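PDB 3IS6: putative permease protein, ABC transporter from Porphyromonas gingivalis, which is probably a transmembrane transport component of an ABC system, present here as its MacB-like periplasmic core domain. Local coordinates for residues I51-Y63 and R179-S191. Residues are numbered along the deposited sequence; the frame is centred on the assembly and turned at random.
Sequences IPGVELATRTTLY and RYIAYVRLRPGVS
Thr61 and Arg179 lock one end of an antiparallel pair, strand 181-186 against the 54-63 part of strand 54-70, in the mixed sheet of the MacB-like periplasmic core domain. Thr61 OG1, which lies anti to the backbone N (chi1 -174°), donates to Arg179 O at 2.8 Å, approaching from above the carbonyl plane, and accepts a nearly straight bond from Arg179 NE, also 2.8 Å, in the guanidinium plane. The bend of the arginine at chi3 (-70°) returns its side chain to the residue whose hydroxyl already grips its carbonyl. Next to it, Thr61 CB lies over one face of the Tyr180 ring.

Paired backbone bonds then run through Thr60–Ile181, Thr58–Tyr183 and Leu56–Arg185. At the last of these pairs, Glu55 joins Leu56 in facing Arg185, a classic beta bulge: Leu56 N bonds to Arg185 O at 3.2 Å, while the Glu55 N bond to that oxygen is weak. Glu55 OE2 takes Arg185 NH1 in a 2.8 Å salt bridge, met from above a carboxylate plane turned 69° from the guanidinium; OE1 pairs with Arg13. Glu55 CA sits 4.0 Å above the guanidinium centre of Arg187, whose N bonds to Gly53 O.

Water bridges Thr60 OG1 and Tyr183 OH. Val54 and Arg59 pack on helix 43-50, Ala182 and Val184 on Val17. With two basic partners, the Glu55 carboxylate is probably kept ionised. Charge thus adds to the backbone bonds at the bulged end, while at the other a single Thr61 hydroxyl serves as donor and acceptor.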
ATOM      1  N   ILE A  51      21.899  10.130 -12.866  1.00 24.10           N
ATOM      2  CA  ILE A  51      22.105  10.220 -14.290  1.00 23.96           C
ATOM      3  C   ILE A  51      22.370  11.633 -14.737  1.00 24.50           C
ATOM      4  O   ILE A  51      21.610  12.519 -14.470  1.00 24.62           O
ATOM      5  CB  ILE A  51      20.908   9.683 -15.036  1.00 23.71           C
ATOM      6  CG1 ILE A  51      20.636   8.248 -14.630  1.00 22.77           C
ATOM      7  CG2 ILE A  51      21.130   9.789 -16.489  1.00 23.47           C
ATOM      8  CD1 ILE A  51      21.476   7.291 -15.264  1.00 19.90           C
ATOM      9  N   PRO A  52      23.481  11.818 -15.419  1.00 24.84           N
ATOM     10  CA  PRO A  52      23.931  13.127 -15.845  1.00 25.00           C
ATOM     11  C   PRO A  52      23.030  13.716 -16.876  1.00 24.53           C
ATOM     12  O   PRO A  52      22.585  13.023 -17.727  1.00 25.25           O
ATOM     13  CB  PRO A  52      25.268  12.805 -16.498  1.00 25.09           C
ATOM     14  CG  PRO A  52      25.105  11.510 -17.019  1.00 25.41           C
ATOM     15  CD  PRO A  52      24.327  10.776 -16.001  1.00 25.20           C
ATOM     16  N   GLY A  53      22.794  14.998 -16.810  1.00 23.89           N
ATOM     17  CA  GLY A  53      21.951  15.611 -17.790  1.00 23.03           C
ATOM     18  C   GLY A  53      20.471  15.525 -17.517  1.00 22.17           C
ATOM     19  O   GLY A  53      19.699  15.929 -18.333  1.00 22.32           O
ATOM     20  N   VAL A  54      20.087  15.019 -16.367  1.00 21.26           N
ATOM     21  CA  VAL A  54      18.693  14.997 -15.985  1.00 20.38           C
ATOM     22  C   VAL A  54      18.417  16.196 -15.126  1.00 20.66           C
ATOM     23  O   VAL A  54      19.009  16.341 -14.108  1.00 20.65           O
ATOM     24  CB  VAL A  54      18.418  13.757 -15.180  1.00 20.03           C
ATOM     25  CG1 VAL A  54      17.072  13.779 -14.590  1.00 19.32           C
ATOM     26  CG2 VAL A  54      18.597  12.594 -16.006  1.00 18.96           C
ATOM     27  N   GLU A  55      17.578  17.095 -15.579  1.00 20.04           N
ATOM     28  CA  GLU A  55      17.139  18.193 -14.769  1.00 20.79           C
ATOM     29  C   GLU A  55      16.232  17.848 -13.599  1.00 20.58           C
ATOM     30  O   GLU A  55      16.398  18.328 -12.515  1.00 19.55           O
ATOM     31  CB  GLU A  55      16.412  19.171 -15.650  1.00 21.17           C
ATOM     32  CG  GLU A  55      16.338  20.535 -15.145  1.00 24.87           C
ATOM     33  CD  GLU A  55      15.826  21.513 -16.158  1.00 29.39           C
ATOM     34  OE1 GLU A  55      16.231  21.441 -17.316  1.00 30.91           O
ATOM     35  OE2 GLU A  55      15.026  22.372 -15.780  1.00 29.82           O
ATOM     36  N   LEU A  56      15.222  17.051 -13.865  1.00 19.88           N
ATOM     37  CA  LEU A  56      14.282  16.674 -12.854  1.00 20.22           C
ATOM     38  C   LEU A  56      13.690  15.330 -13.217  1.00 20.16           C
ATOM     39  O   LEU A  56      13.493  15.073 -14.363  1.00 19.66           O
ATOM     40  CB  LEU A  56      13.198  17.729 -12.789  1.00 20.85           C
ATOM     41  CG  LEU A  56      12.060  17.628 -11.784  1.00 20.74           C
ATOM     42  CD1 LEU A  56      12.598  17.881 -10.433  1.00 20.43           C
ATOM     43  CD2 LEU A  56      10.957  18.549 -12.067  1.00 19.91           C
ATOM     44  N   ALA A  57      13.425  14.489 -12.228  1.00 19.66           N
ATOM     45  CA  ALA A  57      12.656  13.276 -12.401  1.00 19.40           C
ATOM     46  C   ALA A  57      11.607  13.114 -11.318  1.00 19.41           C
ATOM     47  O   ALA A  57      11.816  13.477 -10.218  1.00 19.77           O
ATOM     48  CB  ALA A  57      13.505  12.124 -12.426  1.00 19.17           C
ATOM     49  N   THR A  58      10.472  12.559 -11.676  1.00 19.93           N
ATOM     50  CA  THR A  58       9.391  12.340 -10.746  1.00 19.75           C
ATOM     51  C   THR A  58       8.580  11.113 -11.121  1.00 19.97           C
ATOM     52  O   THR A  58       8.657  10.671 -12.214  1.00 20.18           O
ATOM     53  CB  THR A  58       8.533  13.602 -10.551  1.00 19.28           C
ATOM     54  OG1 THR A  58       7.816  13.512  -9.338  1.00 20.39           O
ATOM     55  CG2 THR A  58       7.566  13.824 -11.668  1.00 20.88           C
ATOM     56  N   ARG A  59       7.813  10.593 -10.185  1.00 19.84           N
ATOM     57  CA  ARG A  59       7.051   9.382 -10.353  1.00 20.24           C
ATOM     58  C   ARG A  59       5.592   9.554  -9.956  1.00 20.23           C
ATOM     59  O   ARG A  59       5.292  10.257  -9.061  1.00 19.76           O
ATOM     60  CB  ARG A  59       7.678   8.249  -9.561  1.00 20.53           C
ATOM     61  CG  ARG A  59       7.699   8.443  -8.062  1.00 22.77           C
ATOM     62  CD  ARG A  59       8.550   7.449  -7.346  1.00 23.14           C
ATOM     63  NE  ARG A  59       9.014   7.949  -6.071  1.00 21.71           N
ATOM     64  CZ  ARG A  59       9.611   7.238  -5.138  1.00 23.10           C
ATOM     65  NH1 ARG A  59       9.841   5.960  -5.289  1.00 22.58           N
ATOM     66  NH2 ARG A  59       9.987   7.827  -4.034  1.00 22.45           N
ATOM     67  N   THR A  60       4.711   8.881 -10.663  1.00 19.25           N
ATOM     68  CA  THR A  60       3.321   8.779 -10.295  1.00 19.62           C
ATOM     69  C   THR A  60       2.825   7.335 -10.361  1.00 19.17           C
ATOM     70  O   THR A  60       3.397   6.526 -11.020  1.00 18.95           O
ATOM     71  CB  THR A  60       2.423   9.649 -11.192  1.00 19.71           C
ATOM     72  OG1 THR A  60       2.415   9.138 -12.502  1.00 20.82           O
ATOM     73  CG2 THR A  60       2.896  11.044 -11.242  1.00 19.92           C
ATOM     74  N   THR A  61       1.770   7.029  -9.632  1.00 19.05           N
ATOM     75  CA  THR A  61       1.011   5.822  -9.842  1.00 18.98           C
ATOM     76  C   THR A  61      -0.493   6.074  -9.734  1.00 19.20           C
ATOM     77  O   THR A  61      -0.930   6.687  -8.816  1.00 19.41           O
ATOM     78  CB  THR A  61       1.490   4.657  -8.956  1.00 19.20           C
ATOM     79  OG1 THR A  61       0.794   3.471  -9.301  1.00 19.90           O
ATOM     80  CG2 THR A  61       1.275   4.929  -7.525  1.00 19.90           C
ATOM     81  N   LEU A  62      -1.254   5.580 -10.682  1.00 19.01           N
ATOM     82  CA  LEU A  62      -2.670   5.803 -10.708  1.00 17.77           C
ATOM     83  C   LEU A  62      -3.380   4.833  -9.824  1.00 17.49           C
ATOM     84  O   LEU A  62      -3.193   3.679  -9.958  1.00 17.81           O
ATOM     85  CB  LEU A  62      -3.193   5.614 -12.108  1.00 19.12           C
ATOM     86  CG  LEU A  62      -4.688   5.737 -12.297  1.00 19.66           C
ATOM     87  CD1 LEU A  62      -5.132   7.124 -12.203  1.00 20.88           C
ATOM     88  CD2 LEU A  62      -5.117   5.165 -13.575  1.00 23.45           C
ATOM     89  N   TYR A  63      -4.123   5.316  -8.859  1.00 15.75           N
ATOM     90  CA  TYR A  63      -5.037   4.474  -8.153  1.00 15.41           C
ATOM     91  C   TYR A  63      -6.256   4.065  -8.944  1.00 15.67           C
ATOM     92  O   TYR A  63      -6.606   2.931  -8.967  1.00 16.69           O
ATOM     93  CB  TYR A  63      -5.438   5.030  -6.816  1.00 14.67           C
ATOM     94  CG  TYR A  63      -6.342   4.091  -6.093  1.00 14.70           C
ATOM     95  CD1 TYR A  63      -5.840   3.016  -5.420  1.00 15.46           C
ATOM     96  CD2 TYR A  63      -7.713   4.257  -6.126  1.00 15.53           C
ATOM     97  CE1 TYR A  63      -6.661   2.160  -4.790  1.00 15.10           C
ATOM     98  CE2 TYR A  63      -8.531   3.413  -5.503  1.00 15.78           C
ATOM     99  CZ  TYR A  63      -8.005   2.360  -4.831  1.00 16.01           C
ATOM    100  OH  TYR A  63      -8.834   1.500  -4.195  1.00 19.62           O
ATOM    101  N   ARG A 179       4.162  -0.445 -11.663  1.00 12.69           N
ATOM    102  CA  ARG A 179       2.968   0.357 -11.639  1.00 11.64           C
ATOM    103  C   ARG A 179       3.168   1.869 -11.663  1.00 10.90           C
ATOM    104  O   ARG A 179       2.220   2.574 -11.582  1.00 10.41           O
ATOM    105  CB  ARG A 179       2.119  -0.025 -10.439  1.00 11.98           C
ATOM    106  CG  ARG A 179       2.686   0.392  -9.116  1.00 12.02           C
ATOM    107  CD  ARG A 179       1.730   0.084  -8.010  1.00 14.37           C
ATOM    108  NE  ARG A 179       0.583   0.933  -8.072  1.00 13.81           N
ATOM    109  CZ  ARG A 179      -0.560   0.719  -7.471  1.00 15.01           C
ATOM    110  NH1 ARG A 179      -0.734  -0.331  -6.724  1.00 14.91           N
ATOM    111  NH2 ARG A 179      -1.529   1.570  -7.623  1.00 14.05           N
ATOM    112  N   TYR A 180       4.403   2.330 -11.769  1.00 10.02           N
ATOM    113  CA  TYR A 180       4.733   3.740 -11.731  1.00  9.42           C
ATOM    114  C   TYR A 180       5.119   4.297 -13.106  1.00  9.07           C
ATOM    115  O   TYR A 180       5.731   3.649 -13.872  1.00  9.00           O
ATOM    116  CB  TYR A 180       5.904   4.006 -10.789  1.00  8.81           C
ATOM    117  CG  TYR A 180       5.699   3.635  -9.348  1.00  8.23           C
ATOM    118  CD1 TYR A 180       5.391   4.566  -8.421  1.00  7.05           C
ATOM    119  CD2 TYR A 180       5.834   2.339  -8.930  1.00 10.93           C
ATOM    120  CE1 TYR A 180       5.185   4.222  -7.109  1.00  9.10           C
ATOM    121  CE2 TYR A 180       5.642   1.989  -7.639  1.00 11.10           C
ATOM    122  CZ  TYR A 180       5.319   2.933  -6.731  1.00 11.30           C
ATOM    123  OH  TYR A 180       5.128   2.580  -5.452  1.00 11.30           O
ATOM    124  N   ILE A 181       4.776   5.527 -13.367  1.00  8.54           N
ATOM    125  CA  ILE A 181       5.237   6.183 -14.544  1.00  8.89           C
ATOM    126  C   ILE A 181       6.322   7.137 -14.107  1.00  9.35           C
ATOM    127  O   ILE A 181       6.149   7.888 -13.202  1.00  6.84           O
ATOM    128  CB  ILE A 181       4.165   6.977 -15.222  1.00  8.30           C
ATOM    129  CG1 ILE A 181       2.975   6.114 -15.591  1.00  8.42           C
ATOM    130  CG2 ILE A 181       4.699   7.603 -16.424  1.00  8.13           C
ATOM    131  CD1 ILE A 181       1.882   6.859 -16.101  1.00  6.37           C
ATOM    132  N   ALA A 182       7.447   7.079 -14.769  1.00 10.18           N
ATOM    133  CA  ALA A 182       8.550   7.917 -14.409  1.00 11.56           C
ATOM    134  C   ALA A 182       8.791   8.935 -15.489  1.00 12.56           C
ATOM    135  O   ALA A 182       9.058   8.592 -16.589  1.00 13.54           O
ATOM    136  CB  ALA A 182       9.740   7.104 -14.223  1.00 12.30           C
ATOM    137  N   TYR A 183       8.691  10.188 -15.121  1.00 12.36           N
ATOM    138  CA  TYR A 183       8.873  11.287 -16.006  1.00 12.25           C
ATOM    139  C   TYR A 183      10.214  11.927 -15.733  1.00 12.70           C
ATOM    140  O   TYR A 183      10.562  12.163 -14.621  1.00 11.16           O
ATOM    141  CB  TYR A 183       7.794  12.314 -15.813  1.00 11.52           C
ATOM    142  CG  TYR A 183       6.370  11.845 -16.033  1.00 12.92           C
ATOM    143  CD1 TYR A 183       5.816  11.810 -17.281  1.00 11.29           C
ATOM    144  CD2 TYR A 183       5.583  11.436 -14.981  1.00 10.23           C
ATOM    145  CE1 TYR A 183       4.551  11.414 -17.467  1.00  9.67           C
ATOM    146  CE2 TYR A 183       4.312  11.023 -15.173  1.00  8.34           C
ATOM    147  CZ  TYR A 183       3.795  11.021 -16.413  1.00  8.88           C
ATOM    148  OH  TYR A 183       2.524  10.618 -16.592  1.00  8.92           O
ATOM    149  N   VAL A 184      10.945  12.188 -16.786  1.00 13.44           N
ATOM    150  CA  VAL A 184      12.259  12.752 -16.701  1.00 14.77           C
ATOM    151  C   VAL A 184      12.405  13.973 -17.586  1.00 15.93           C
ATOM    152  O   VAL A 184      12.172  13.891 -18.753  1.00 16.83           O
ATOM    153  CB  VAL A 184      13.255  11.730 -17.177  1.00 15.39           C
ATOM    154  CG1 VAL A 184      14.609  12.213 -17.060  1.00 15.12           C
ATOM    155  CG2 VAL A 184      13.110  10.482 -16.470  1.00 16.21           C
ATOM    156  N   ARG A 185      12.827  15.093 -17.038  1.00 16.00           N
ATOM    157  CA  ARG A 185      13.135  16.240 -17.845  1.00 16.14           C
ATOM    158  C   ARG A 185      14.630  16.418 -18.002  1.00 16.58           C
ATOM    159  O   ARG A 185      15.321  16.602 -17.056  1.00 16.47           O
ATOM    160  CB  ARG A 185      12.542  17.494 -17.249  1.00 16.40           C
ATOM    161  CG  ARG A 185      12.693  18.708 -18.082  1.00 15.69           C
ATOM    162  CD  ARG A 185      12.813  19.929 -17.261  1.00 18.39           C
ATOM    163  NE  ARG A 185      11.575  20.263 -16.628  1.00 21.40           N
ATOM    164  CZ  ARG A 185      11.486  20.934 -15.504  1.00 20.60           C
ATOM    165  NH1 ARG A 185      12.572  21.385 -14.920  1.00 19.60           N
ATOM    166  NH2 ARG A 185      10.317  21.171 -14.986  1.00 19.38           N
ATOM    167  N   LEU A 186      15.092  16.349 -19.232  1.00 16.75           N
ATOM    168  CA  LEU A 186      16.478  16.548 -19.574  1.00 17.39           C
ATOM    169  C   LEU A 186      16.892  18.006 -19.743  1.00 18.12           C
ATOM    170  O   LEU A 186      16.117  18.827 -20.127  1.00 18.14           O
ATOM    171  CB  LEU A 186      16.803  15.783 -20.842  1.00 17.06           C
ATOM    172  CG  LEU A 186      16.366  14.351 -20.889  1.00 18.17           C
ATOM    173  CD1 LEU A 186      16.491  13.792 -22.213  1.00 19.18           C
ATOM    174  CD2 LEU A 186      17.118  13.568 -19.931  1.00 18.68           C
ATOM    175  N   ARG A 187      18.160  18.290 -19.510  1.00 18.69           N
ATOM    176  CA  ARG A 187      18.712  19.581 -19.829  1.00 19.88           C
ATOM    177  C   ARG A 187      18.820  19.761 -21.329  1.00 19.87           C
ATOM    178  O   ARG A 187      18.903  18.819 -22.071  1.00 19.18           O
ATOM    179  CB  ARG A 187      20.081  19.754 -19.215  1.00 20.41           C
ATOM    180  CG  ARG A 187      20.225  19.175 -17.893  1.00 22.96           C
ATOM    181  CD  ARG A 187      21.052  20.046 -16.986  1.00 28.31           C
ATOM    182  NE  ARG A 187      21.160  19.501 -15.641  1.00 31.17           N
ATOM    183  CZ  ARG A 187      20.686  20.100 -14.560  1.00 31.92           C
ATOM    184  NH1 ARG A 187      20.098  21.277 -14.656  1.00 31.55           N
ATOM    185  NH2 ARG A 187      20.822  19.526 -13.387  1.00 31.54           N
ATOM    186  N   PRO A 188      18.867  20.998 -21.760  1.00 20.26           N
ATOM    187  CA  PRO A 188      18.879  21.293 -23.181  1.00 20.15           C
ATOM    188  C   PRO A 188      20.053  20.623 -23.853  1.00 20.41           C
ATOM    189  O   PRO A 188      21.126  20.572 -23.326  1.00 20.08           O
ATOM    190  CB  PRO A 188      19.090  22.788 -23.197  1.00 20.21           C
ATOM    191  CG  PRO A 188      18.597  23.231 -21.966  1.00 20.54           C
ATOM    192  CD  PRO A 188      18.929  22.225 -20.976  1.00 20.48           C
ATOM    193  N   GLY A 189      19.812  20.057 -25.006  1.00 20.57           N
ATOM    194  CA  GLY A 189      20.857  19.425 -25.756  1.00 20.81           C
ATOM    195  C   GLY A 189      21.201  17.994 -25.440  1.00 20.90           C
ATOM    196  O   GLY A 189      22.014  17.415 -26.133  1.00 20.79           O
ATOM    197  N   VAL A 190      20.573  17.408 -24.431  1.00 20.35           N
ATOM    198  CA  VAL A 190      20.825  16.022 -24.117  1.00 20.46           C
ATOM    199  C   VAL A 190      19.854  15.102 -24.825  1.00 20.53           C
ATOM    200  O   VAL A 190      18.668  15.210 -24.673  1.00 20.54           O
ATOM    201  CB  VAL A 190      20.697  15.768 -22.644  1.00 20.61           C
ATOM    202  CG1 VAL A 190      20.815  14.322 -22.349  1.00 19.75           C
ATOM    203  CG2 VAL A 190      21.685  16.568 -21.876  1.00 20.73           C
ATOM    204  N   SER A 191      20.361  14.198 -25.617  1.00 20.66           N
ATOM    205  CA  SER A 191      19.505  13.266 -26.277  1.00 20.91           C
ATOM    206  C   SER A 191      19.226  12.119 -25.371  1.00 20.75           C
ATOM    207  O   SER A 191      20.085  11.672 -24.682  1.00 20.95           O
ATOM    208  CB  SER A 191      20.128  12.769 -27.542  1.00 21.39           C
ATOM    209  OG  SER A 191      21.092  11.828 -27.220  1.00 23.19           O
TER
HETATM  210  O   HOH W   1       0.874  10.623 -14.270  1.00 18.41           O
HETATM  211  O   HOH W   2       0.331   4.277 -12.944  1.00 20.20           O